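Local coordinates for protein amidase (Bacillus anthracis, PDB 5EWQ) that probably hydrolyses carboxylic amides, as a member of the amidase signature family that also includes the A subunits of glutamyl-tRNA(Gln) amidotransferases, at residues E66-Y71 / N94-A99; F177-G182 / I401-T406; L245-R250 / A279-D284; L317-D322 / A447-N452. All blocks are in the same frame, centred on the assembly; numbering follows the deposited sequence.

Interaction 1 (E66-Y71 / N94-A99); sequences ELTSIY and NAMEEA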
# COMPACT_ATOMS: atom_id res chain seq x y z
N GLU A 66 -19.54 3.93 -15.81
CA GLU A 66 -20.33 4.25 -14.63
C GLU A 66 -19.54 4.01 -13.36
O GLU A 66 -19.61 4.80 -12.41
CB GLU A 66 -21.62 3.42 -14.61
CG GLU A 66 -22.64 3.81 -15.66
CD GLU A 66 -23.86 2.92 -15.64
OE1 GLU A 66 -23.73 1.73 -16.01
OE2 GLU A 66 -24.94 3.40 -15.25
N LEU A 67 -18.78 2.92 -13.34
CA LEU A 67 -17.96 2.57 -12.18
C LEU A 67 -16.91 3.64 -11.90
O LEU A 67 -16.69 4.01 -10.75
CB LEU A 67 -17.27 1.22 -12.41
CG LEU A 67 -16.38 0.71 -11.28
CD1 LEU A 67 -17.20 0.50 -10.01
CD2 LEU A 67 -15.69 -0.58 -11.68
N THR A 68 -16.29 4.14 -12.96
CA THR A 68 -15.29 5.19 -12.83
C THR A 68 -15.93 6.50 -12.38
O THR A 68 -15.36 7.25 -11.59
CB THR A 68 -14.53 5.41 -14.16
OG1 THR A 68 -13.94 4.18 -14.59
CG2 THR A 68 -13.44 6.46 -14.00
N SER A 69 -17.13 6.77 -12.90
CA SER A 69 -17.85 8.00 -12.57
C SER A 69 -18.18 8.09 -11.09
O SER A 69 -18.08 9.16 -10.49
CB SER A 69 -19.14 8.09 -13.39
OG SER A 69 -20.06 7.08 -13.01
N ILE A 70 -18.57 6.96 -10.50
CA ILE A 70 -18.92 6.91 -9.09
C ILE A 70 -17.73 7.25 -8.21
O ILE A 70 -17.83 8.07 -7.29
CB ILE A 70 -19.46 5.52 -8.69
CG1 ILE A 70 -20.75 5.21 -9.45
CG2 ILE A 70 -19.70 5.45 -7.19
CD1 ILE A 70 -21.30 3.83 -9.17
N TYR A 71 -16.59 6.64 -8.50
CA TYR A 71 -15.37 6.87 -7.74
C TYR A 71 -14.92 8.32 -7.82
O TYR A 71 -14.59 8.94 -6.81
CB TYR A 71 -14.25 5.94 -8.23
CG TYR A 71 -14.47 4.50 -7.85
CD1 TYR A 71 -14.91 4.15 -6.58
CD2 TYR A 71 -14.26 3.48 -8.76
CE1 TYR A 71 -15.12 2.83 -6.22
CE2 TYR A 71 -14.46 2.15 -8.42
CZ TYR A 71 -14.89 1.84 -7.15
OH TYR A 71 -15.10 0.52 -6.80
N ASN A 94 -7.77 11.10 -18.41
CA ASN A 94 -8.25 10.19 -19.44
C ASN A 94 -8.90 8.94 -18.84
O ASN A 94 -9.08 7.94 -19.53
CB ASN A 94 -7.09 9.77 -20.35
CG ASN A 94 -6.40 10.96 -21.00
OD1 ASN A 94 -7.03 11.97 -21.29
ND2 ASN A 94 -5.10 10.83 -21.22
N ALA A 95 -9.25 9.02 -17.56
CA ALA A 95 -9.84 7.89 -16.85
C ALA A 95 -11.15 7.43 -17.49
O ALA A 95 -11.42 6.24 -17.59
CB ALA A 95 -10.07 8.24 -15.39
N MSE A 96 -11.95 8.39 -17.93
CA MSE A 96 -13.23 8.09 -18.58
C MSE A 96 -13.02 7.60 -20.01
O MSE A 96 -13.69 6.67 -20.45
CB MSE A 96 -14.14 9.31 -18.56
CG MSE A 96 -14.59 9.73 -17.17
SE MSE A 96 -15.77 8.43 -16.32
CE MSE A 96 -17.40 9.50 -16.30
N GLU A 97 -12.09 8.23 -20.72
CA GLU A 97 -11.80 7.87 -22.10
C GLU A 97 -11.27 6.44 -22.19
O GLU A 97 -11.57 5.71 -23.13
CB GLU A 97 -10.81 8.85 -22.72
CG GLU A 97 -10.49 8.57 -24.18
CD GLU A 97 -9.75 9.72 -24.85
OE1 GLU A 97 -8.51 9.79 -24.71
OE2 GLU A 97 -10.41 10.54 -25.52
N GLU A 98 -10.47 6.05 -21.20
CA GLU A 98 -9.95 4.70 -21.13
C GLU A 98 -11.03 3.72 -20.69
O GLU A 98 -11.06 2.57 -21.13
CB GLU A 98 -8.75 4.62 -20.19
CG GLU A 98 -7.54 5.41 -20.65
CD GLU A 98 -6.42 5.42 -19.63
OE1 GLU A 98 -6.42 4.55 -18.74
OE2 GLU A 98 -5.54 6.31 -19.72
N ALA A 99 -11.93 4.19 -19.83
CA ALA A 99 -13.01 3.35 -19.31
C ALA A 99 -14.01 2.99 -20.39
O ALA A 99 -14.45 1.84 -20.48
CB ALA A 99 -13.71 4.05 -18.15
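Thr68 and Met96 meet with no ring or other flat group between them, so the contact has neither faces nor edges and is made mainly by aliphatic carbons, a selenium and a hydroxyl. Met96 is selenomethionine, and it slides past Thr68 in the opposite direction, with SE 3.8 Å from Thr68 CG2. Its chain bends at chi2 (-68°) and again near the tip. CE is thereby carried along helix 64-79 to Ser69, where it lies 3.7 Å from CB. Thr68 points toward the other helix, and its two branches divide the work. With CG2 trans to the backbone N, that methyl also reaches Ala95 CB at 4.1 Å, whereas OG1 faces Ala99 CB at 3.6 Å. In the alpha/beta fold of the amidase signature family, helices pack on a mixed sheet, and here helix 64-79 runs nearly antiparallel to helix 95-104, the segment axes 160° apart and 9.5 Å at closest approach. The Thr68 hydroxyl, though buried, is hydrogen-bonded back to Tyr64 O within its own helix. Phe161 and Leu163 of strand 161-166 also touch Thr68, which places the helix pair against the central sheet, while Leu30 packs against Met96.

Interaction 2 (F177-G182 / I401-T406); sequences FTMPSG and IKYGQT
The type I beta turn from Ile401 to Gly404, between helices 397-400 and 406-412, presents Tyr403 to Pro180 in the loop that follows helix 170-173. Pro180 CD sits over the middle of the phenol ring, 3.4 Å from its centroid and only 8° off the normal, in a CH-pi contact. Pro180 CG leans out over the hydroxyl end, at 3.7 Å from Tyr403 CZ. The opposite face of the ring carries CG of Lys402, offset toward the rim, so the phenol is held between the proline and its own turn neighbour. Tyr183 adds an edge-to-face ring contact. Closer to the backbone, selenomethionine Met179 crosses Tyr403 at about a right angle, the two CB atoms 3.9 Å apart, before its chain leads away toward helix 170-173. Thr178 OG1 comes near Tyr403 O without a bonding angle; that carbonyl is instead hydrogen-bonded to Ser176 OG. At the exposed end, Thr406 CG2 meets the Phe177 ring at its edge, 4.2 Å from CE2. The loops run roughly antiparallel, their touching parts 156° apart, and no hydrogen bond joins them. What pairs them is a type I turn whose tyrosine ring receives Pro180 CD in a proline-aromatic CH-pi contact.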
# COMPACT_ATOMS: atom_id res chain seq x y z
N PHE A 177 11.74 13.63 11.72
CA PHE A 177 11.20 12.83 12.82
C PHE A 177 9.90 13.40 13.36
O PHE A 177 9.14 12.71 14.05
CB PHE A 177 12.22 12.73 13.95
CG PHE A 177 13.57 12.21 13.53
CD1 PHE A 177 13.82 10.85 13.48
CD2 PHE A 177 14.59 13.09 13.18
CE1 PHE A 177 15.06 10.37 13.10
CE2 PHE A 177 15.83 12.62 12.80
CZ PHE A 177 16.06 11.26 12.75
N THR A 178 9.63 14.66 13.04
CA THR A 178 8.47 15.37 13.59
C THR A 178 7.28 15.39 12.63
O THR A 178 6.19 15.82 13.01
CB THR A 178 8.82 16.82 13.96
OG1 THR A 178 9.23 17.53 12.79
CG2 THR A 178 9.95 16.84 14.99
N MSE A 179 7.50 14.94 11.40
CA MSE A 179 6.45 14.96 10.39
C MSE A 179 5.40 13.89 10.67
O MSE A 179 5.73 12.71 10.82
CB MSE A 179 7.05 14.75 9.00
CG MSE A 179 6.05 14.94 7.87
SE MSE A 179 6.76 14.42 6.13
CE MSE A 179 6.86 12.50 6.43
N PRO A 180 4.13 14.30 10.74
CA PRO A 180 3.02 13.36 10.95
C PRO A 180 2.83 12.43 9.76
O PRO A 180 3.06 12.84 8.62
CB PRO A 180 1.81 14.29 11.12
CG PRO A 180 2.18 15.53 10.39
CD PRO A 180 3.65 15.69 10.60
N SER A 181 2.41 11.20 10.02
CA SER A 181 2.18 10.23 8.96
C SER A 181 1.00 10.66 8.10
O SER A 181 0.01 11.20 8.60
CB SER A 181 1.92 8.84 9.55
OG SER A 181 0.81 8.86 10.44
N GLY A 182 1.11 10.42 6.79
CA GLY A 182 0.06 10.78 5.87
C GLY A 182 0.20 12.19 5.32
O GLY A 182 -0.57 12.62 4.48
N ILE A 401 8.76 22.39 3.39
CA ILE A 401 9.19 21.53 4.49
C ILE A 401 8.67 22.05 5.83
O ILE A 401 9.45 22.46 6.69
CB ILE A 401 10.73 21.42 4.55
CG1 ILE A 401 11.38 22.77 4.26
CG2 ILE A 401 11.23 20.37 3.56
CD1 ILE A 401 12.87 22.80 4.52
N LYS A 402 7.35 22.02 5.99
CA LYS A 402 6.70 22.50 7.20
C LYS A 402 7.26 21.86 8.46
O LYS A 402 7.37 22.50 9.51
CB LYS A 402 5.19 22.26 7.12
CG LYS A 402 4.42 22.64 8.38
CD LYS A 402 2.95 22.26 8.27
CE LYS A 402 2.22 22.51 9.58
NZ LYS A 402 2.23 23.95 9.95
N TYR A 403 7.62 20.58 8.36
CA TYR A 403 8.15 19.85 9.50
C TYR A 403 9.64 19.58 9.35
O TYR A 403 10.20 18.74 10.06
CB TYR A 403 7.38 18.53 9.69
CG TYR A 403 5.89 18.72 9.82
CD1 TYR A 403 5.31 19.02 11.04
CD2 TYR A 403 5.06 18.62 8.71
CE1 TYR A 403 3.94 19.20 11.17
CE2 TYR A 403 3.69 18.80 8.82
CZ TYR A 403 3.14 19.08 10.05
OH TYR A 403 1.78 19.26 10.17
N GLY A 404 10.28 20.29 8.43
CA GLY A 404 11.72 20.18 8.25
C GLY A 404 12.15 19.09 7.29
O GLY A 404 11.32 18.44 6.66
N GLN A 405 13.46 18.89 7.18
CA GLN A 405 14.02 17.88 6.29
C GLN A 405 15.31 17.30 6.87
O GLN A 405 16.29 17.09 6.16
CB GLN A 405 14.29 18.48 4.91
CG GLN A 405 15.11 19.76 4.93
CD GLN A 405 15.43 20.27 3.54
OE1 GLN A 405 15.08 19.65 2.54
NE2 GLN A 405 16.12 21.40 3.47
N THR A 406 15.29 17.02 8.17
CA THR A 406 16.47 16.54 8.89
C THR A 406 16.99 15.21 8.36
O THR A 406 18.20 14.98 8.29
CB THR A 406 16.18 16.39 10.40
OG1 THR A 406 15.57 17.60 10.89
CG2 THR A 406 17.46 16.12 11.17

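Interaction 3 (L245-R250 / A279-D284); sequences LGRVSR and AMIGYD
Ser249 and Asp284 join the loop that follows strand 239-242 to the chain leaving helix 270-280, and each residue also anchors a local turn, an ST turn at Ser249 and an Asx turn at Asp284. Ser249 OG donates a hydrogen bond to Asp284 OD2; its modelled length is too short to be relied on at this resolution. The serine hydroxyl is trans to its own backbone N (chi1 176°), which sends it toward the carboxylate. Next to this polar end lies an apolar patch. Val248 CG2 touches CE of selenomethionine Met280 at 3.8 Å and Ile281 CG2 at 4.1 Å, the valine and isoleucine side chains crossing at about a right angle. Arg247 and Ile281 instead lie alongside one another and point the same way, with Arg247 CG 3.8 Å from Ile281 CG2.

Farther out, Asp284 OD1 accepts from Lys286 N and OD2 is hydrogen-bonded to Thr251 OG1. Ser249 OG in turn is bonded to Thr251 N and Thr150 OG1. Both carboxylate oxygens are thus engaged, which would tend to stabilise a charged aspartate. Val248 is backed by Ile151, Ala263 and Phe277, placing the apolar patch between helices 150-155 and 270-280 and strand 263-267 of the central sheet. The guanidinium end of Arg247 leaves the contact and is hydrogen-bonded through NH2 to Tyr301 OH. Where the two backbones pass closest, Ile281 CA directs its hydrogen at Arg247 O, 3.5 Å away with an angle of 139° at the hydrogen.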
# COMPACT_ATOMS: atom_id res chain seq x y z
N LEU A 245 10.81 -10.12 -1.29
CA LEU A 245 11.80 -9.30 -1.98
C LEU A 245 12.32 -10.02 -3.22
O LEU A 245 13.23 -10.83 -3.15
CB LEU A 245 12.95 -8.94 -1.05
CG LEU A 245 12.63 -7.92 0.04
CD1 LEU A 245 13.86 -7.63 0.89
CD2 LEU A 245 12.07 -6.64 -0.56
N GLY A 246 11.71 -9.70 -4.37
CA GLY A 246 12.06 -10.34 -5.62
C GLY A 246 10.83 -10.74 -6.40
O GLY A 246 10.89 -11.04 -7.59
N ARG A 247 9.69 -10.75 -5.71
CA ARG A 247 8.42 -11.15 -6.32
C ARG A 247 7.89 -10.06 -7.24
O ARG A 247 7.40 -10.34 -8.33
CB ARG A 247 7.39 -11.46 -5.23
CG ARG A 247 6.33 -12.47 -5.63
CD ARG A 247 6.89 -13.88 -5.62
NE ARG A 247 5.83 -14.89 -5.71
CZ ARG A 247 6.03 -16.19 -5.57
NH1 ARG A 247 7.25 -16.66 -5.34
NH2 ARG A 247 5.01 -17.04 -5.66
N VAL A 248 8.00 -8.81 -6.80
CA VAL A 248 7.48 -7.67 -7.55
C VAL A 248 8.59 -6.69 -7.92
O VAL A 248 9.41 -6.32 -7.09
CB VAL A 248 6.39 -6.93 -6.75
CG1 VAL A 248 5.89 -5.71 -7.51
CG2 VAL A 248 5.24 -7.87 -6.43
N SER A 249 8.61 -6.27 -9.19
CA SER A 249 9.61 -5.33 -9.68
C SER A 249 9.42 -3.94 -9.09
O SER A 249 8.29 -3.49 -8.90
CB SER A 249 9.58 -5.27 -11.20
OG SER A 249 10.50 -4.30 -11.69
N ARG A 250 10.53 -3.26 -8.82
CA ARG A 250 10.49 -1.91 -8.27
C ARG A 250 10.78 -0.86 -9.34
O ARG A 250 10.83 0.34 -9.05
CB ARG A 250 11.49 -1.76 -7.12
CG ARG A 250 11.11 -2.49 -5.83
CD ARG A 250 11.56 -3.95 -5.86
NE ARG A 250 12.97 -4.07 -6.23
CZ ARG A 250 13.99 -3.91 -5.39
NH1 ARG A 250 13.76 -3.60 -4.12
NH2 ARG A 250 15.23 -4.05 -5.82
N ALA A 279 -1.16 -9.41 -11.32
CA ALA A 279 -0.60 -8.63 -12.42
C ALA A 279 0.66 -7.87 -12.00
O ALA A 279 1.41 -7.40 -12.85
CB ALA A 279 -1.63 -7.66 -12.96
N MSE A 280 0.88 -7.74 -10.70
CA MSE A 280 2.04 -7.02 -10.20
C MSE A 280 3.30 -7.87 -10.29
O MSE A 280 4.38 -7.37 -10.63
CB MSE A 280 1.83 -6.57 -8.75
CG MSE A 280 0.60 -5.71 -8.54
SE MSE A 280 0.60 -4.96 -6.74
CE MSE A 280 1.93 -6.15 -5.95
N ILE A 281 3.17 -9.16 -9.98
CA ILE A 281 4.30 -10.07 -10.01
C ILE A 281 4.80 -10.29 -11.43
O ILE A 281 4.11 -9.99 -12.40
CB ILE A 281 3.94 -11.44 -9.39
CG1 ILE A 281 2.85 -12.12 -10.22
CG2 ILE A 281 3.51 -11.27 -7.95
CD1 ILE A 281 2.44 -13.48 -9.68
N GLY A 282 6.02 -10.82 -11.55
CA GLY A 282 6.61 -11.09 -12.85
C GLY A 282 8.12 -10.96 -12.83
O GLY A 282 8.72 -10.77 -11.77
N TYR A 283 8.72 -11.05 -14.01
CA TYR A 283 10.17 -10.94 -14.13
C TYR A 283 10.57 -9.59 -14.72
O TYR A 283 9.85 -9.03 -15.54
CB TYR A 283 10.72 -12.08 -14.99
CG TYR A 283 12.22 -12.03 -15.19
CD1 TYR A 283 13.08 -12.50 -14.20
CD2 TYR A 283 12.78 -11.53 -16.36
CE1 TYR A 283 14.45 -12.46 -14.37
CE2 TYR A 283 14.15 -11.49 -16.54
CZ TYR A 283 14.98 -11.95 -15.54
OH TYR A 283 16.35 -11.91 -15.71
N ASP A 284 11.72 -9.08 -14.28
CA ASP A 284 12.22 -7.80 -14.77
C ASP A 284 13.74 -7.82 -14.85
O ASP A 284 14.42 -8.04 -13.85
CB ASP A 284 11.74 -6.67 -13.86
CG ASP A 284 11.90 -5.30 -14.51
OD1 ASP A 284 12.54 -5.20 -15.57
OD2 ASP A 284 11.37 -4.32 -13.95

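Interaction 4 (L317-D322 / A447-N452); sequences LLFSVD and ALVMIN
Phe319 wedges its ring against the strand formed by residues 447-451, filling the hollow between Val449 and Ile451. Ile451 CG1 lies over one face of the ring, 3.8 Å from the centroid and 22° off the normal, in a CH-pi contact. Beyond it, CD1 of the same isoleucine sits 3.6 Å from Phe319 CD2. The ring reaches this place because chi1 (64°) sets CG between the backbone N and the carbonyl carbon, turning the phenyl across Ile451 at about a right angle. Val449 CG1 is a shared bump: it touches Phe319 CE1 at 3.9 Å and Leu317 CG at 4.1 Å, with Leu317 and Val449 side by side and pointing the same way. Leu318 fills a second hollow, made by Leu448 and Met450, a selenomethionine. Its CD2 meets Leu448 CD2 at 3.7 Å, and its CD1 lies 4.1 Å from Met450 CB.

Between these two sets of side chains the backbones pair in a parallel bridge between Leu317 and Val449. Leu318 N donates to Val449 O at 2.9 Å, the donor lying almost in line with the carbonyl bond although the N-H is bent, at 141°. Past this bond residues 319-322 peel away from the sheet, and the Phe319 ring continues the contact after the backbone pairing stops.

Helix 329-341 covers the side bearing Leu317, Phe319 and Ile451, through Arg336, Ile335 and Ala332. Within the mixed sheet, strand 447-451 is flanked by strands 314-317 and 479-485, and strand 345-347, beyond 314-317, is the outermost strand on that side.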
# COMPACT_ATOMS: atom_id res chain seq x y z
N LEU A 317 1.67 -16.81 17.58
CA LEU A 317 1.26 -15.48 18.00
C LEU A 317 2.46 -14.61 18.39
O LEU A 317 3.36 -15.07 19.08
CB LEU A 317 0.27 -15.56 19.16
CG LEU A 317 -1.21 -15.73 18.83
CD1 LEU A 317 -1.49 -17.03 18.09
CD2 LEU A 317 -2.03 -15.66 20.11
N LEU A 318 2.44 -13.36 17.95
CA LEU A 318 3.50 -12.41 18.29
C LEU A 318 2.98 -11.37 19.28
O LEU A 318 3.61 -10.33 19.48
CB LEU A 318 4.03 -11.73 17.03
CG LEU A 318 4.60 -12.66 15.96
CD1 LEU A 318 5.21 -11.86 14.82
CD2 LEU A 318 5.62 -13.60 16.57
N PHE A 319 1.84 -11.67 19.89
CA PHE A 319 1.25 -10.77 20.88
C PHE A 319 0.65 -11.57 22.03
O PHE A 319 0.28 -12.73 21.88
CB PHE A 319 0.17 -9.89 20.23
CG PHE A 319 -1.01 -10.66 19.71
CD1 PHE A 319 -1.01 -11.15 18.41
CD2 PHE A 319 -2.13 -10.87 20.50
CE1 PHE A 319 -2.10 -11.85 17.92
CE2 PHE A 319 -3.22 -11.57 20.02
CZ PHE A 319 -3.21 -12.06 18.73
N SER A 320 0.55 -10.93 23.19
CA SER A 320 -0.05 -11.55 24.37
C SER A 320 -1.27 -10.76 24.83
O SER A 320 -1.18 -9.55 25.04
CB SER A 320 0.97 -11.67 25.50
OG SER A 320 1.57 -10.42 25.78
N VAL A 321 -2.39 -11.45 24.98
CA VAL A 321 -3.65 -10.81 25.36
C VAL A 321 -3.59 -10.25 26.78
O VAL A 321 -4.10 -9.15 27.05
CB VAL A 321 -4.83 -11.79 25.25
CG1 VAL A 321 -6.14 -11.11 25.63
CG2 VAL A 321 -4.91 -12.36 23.84
N ASP A 322 -2.98 -11.00 27.69
CA ASP A 322 -2.91 -10.61 29.09
C ASP A 322 -2.09 -9.34 29.31
O ASP A 322 -2.43 -8.51 30.15
CB ASP A 322 -2.32 -11.75 29.93
N ALA A 447 2.65 -19.80 9.76
CA ALA A 447 2.65 -18.34 9.71
C ALA A 447 2.71 -17.72 11.10
O ALA A 447 2.46 -18.38 12.10
CB ALA A 447 1.41 -17.84 8.97
N LEU A 448 3.06 -16.44 11.14
CA LEU A 448 3.11 -15.68 12.39
C LEU A 448 2.20 -14.47 12.31
O LEU A 448 2.25 -13.70 11.35
CB LEU A 448 4.55 -15.24 12.69
CG LEU A 448 5.37 -16.06 13.68
CD1 LEU A 448 5.33 -17.54 13.34
CD2 LEU A 448 6.81 -15.56 13.71
N VAL A 449 1.35 -14.28 13.32
CA VAL A 449 0.42 -13.17 13.33
C VAL A 449 0.81 -12.12 14.38
O VAL A 449 1.30 -12.45 15.46
CB VAL A 449 -1.03 -13.65 13.59
CG1 VAL A 449 -1.17 -14.25 14.98
CG2 VAL A 449 -2.03 -12.52 13.38
N MSE A 450 0.62 -10.85 14.04
CA MSE A 450 0.96 -9.75 14.93
C MSE A 450 -0.17 -8.73 15.00
O MSE A 450 -1.09 -8.75 14.18
CB MSE A 450 2.25 -9.06 14.47
CG MSE A 450 2.01 -7.95 13.46
SE MSE A 450 3.64 -7.24 12.68
CE MSE A 450 3.96 -8.63 11.36
N ILE A 451 -0.10 -7.85 15.99
CA ILE A 451 -1.05 -6.74 16.09
C ILE A 451 -0.42 -5.48 15.50
O ILE A 451 0.63 -5.03 15.96
CB ILE A 451 -1.47 -6.48 17.54
CG1 ILE A 451 -2.23 -7.68 18.11
CG2 ILE A 451 -2.34 -5.23 17.63
CD1 ILE A 451 -2.75 -7.48 19.51
N ASN A 452 -1.08 -4.91 14.49
CA ASN A 452 -0.58 -3.74 13.78
C ASN A 452 0.83 -3.95 13.23
O ASN A 452 1.09 -4.94 12.56
CB ASN A 452 -0.62 -2.51 14.69
CG ASN A 452 -2.02 -2.14 15.13
OD1 ASN A 452 -3.00 -2.46 14.45
ND2 ASN A 452 -2.13 -1.47 16.27

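How the interactions relate
All four contacts are separate patches within one amidase family region, none touching another. Interactions 1 and 4 are buried and lie on opposite sides of the chain's centre; interaction 1 packs helix on helix, whereas interaction 4 joins the end of strand 314-317 and the loop after it to strand 447-451. Interactions 2 and 3 are partly buried: interaction 2 joins two loops, interaction 3 a loop and the end of helix 270-280 with the chain after it. No segment is shared, but interactions 1 and 3 pack against strands 161-166 and 263-267 of the sheet that contains interaction 4. Apolar contacts occur in all four; interaction 4 adds a backbone bond, interaction 3 a serine-aspartate pair.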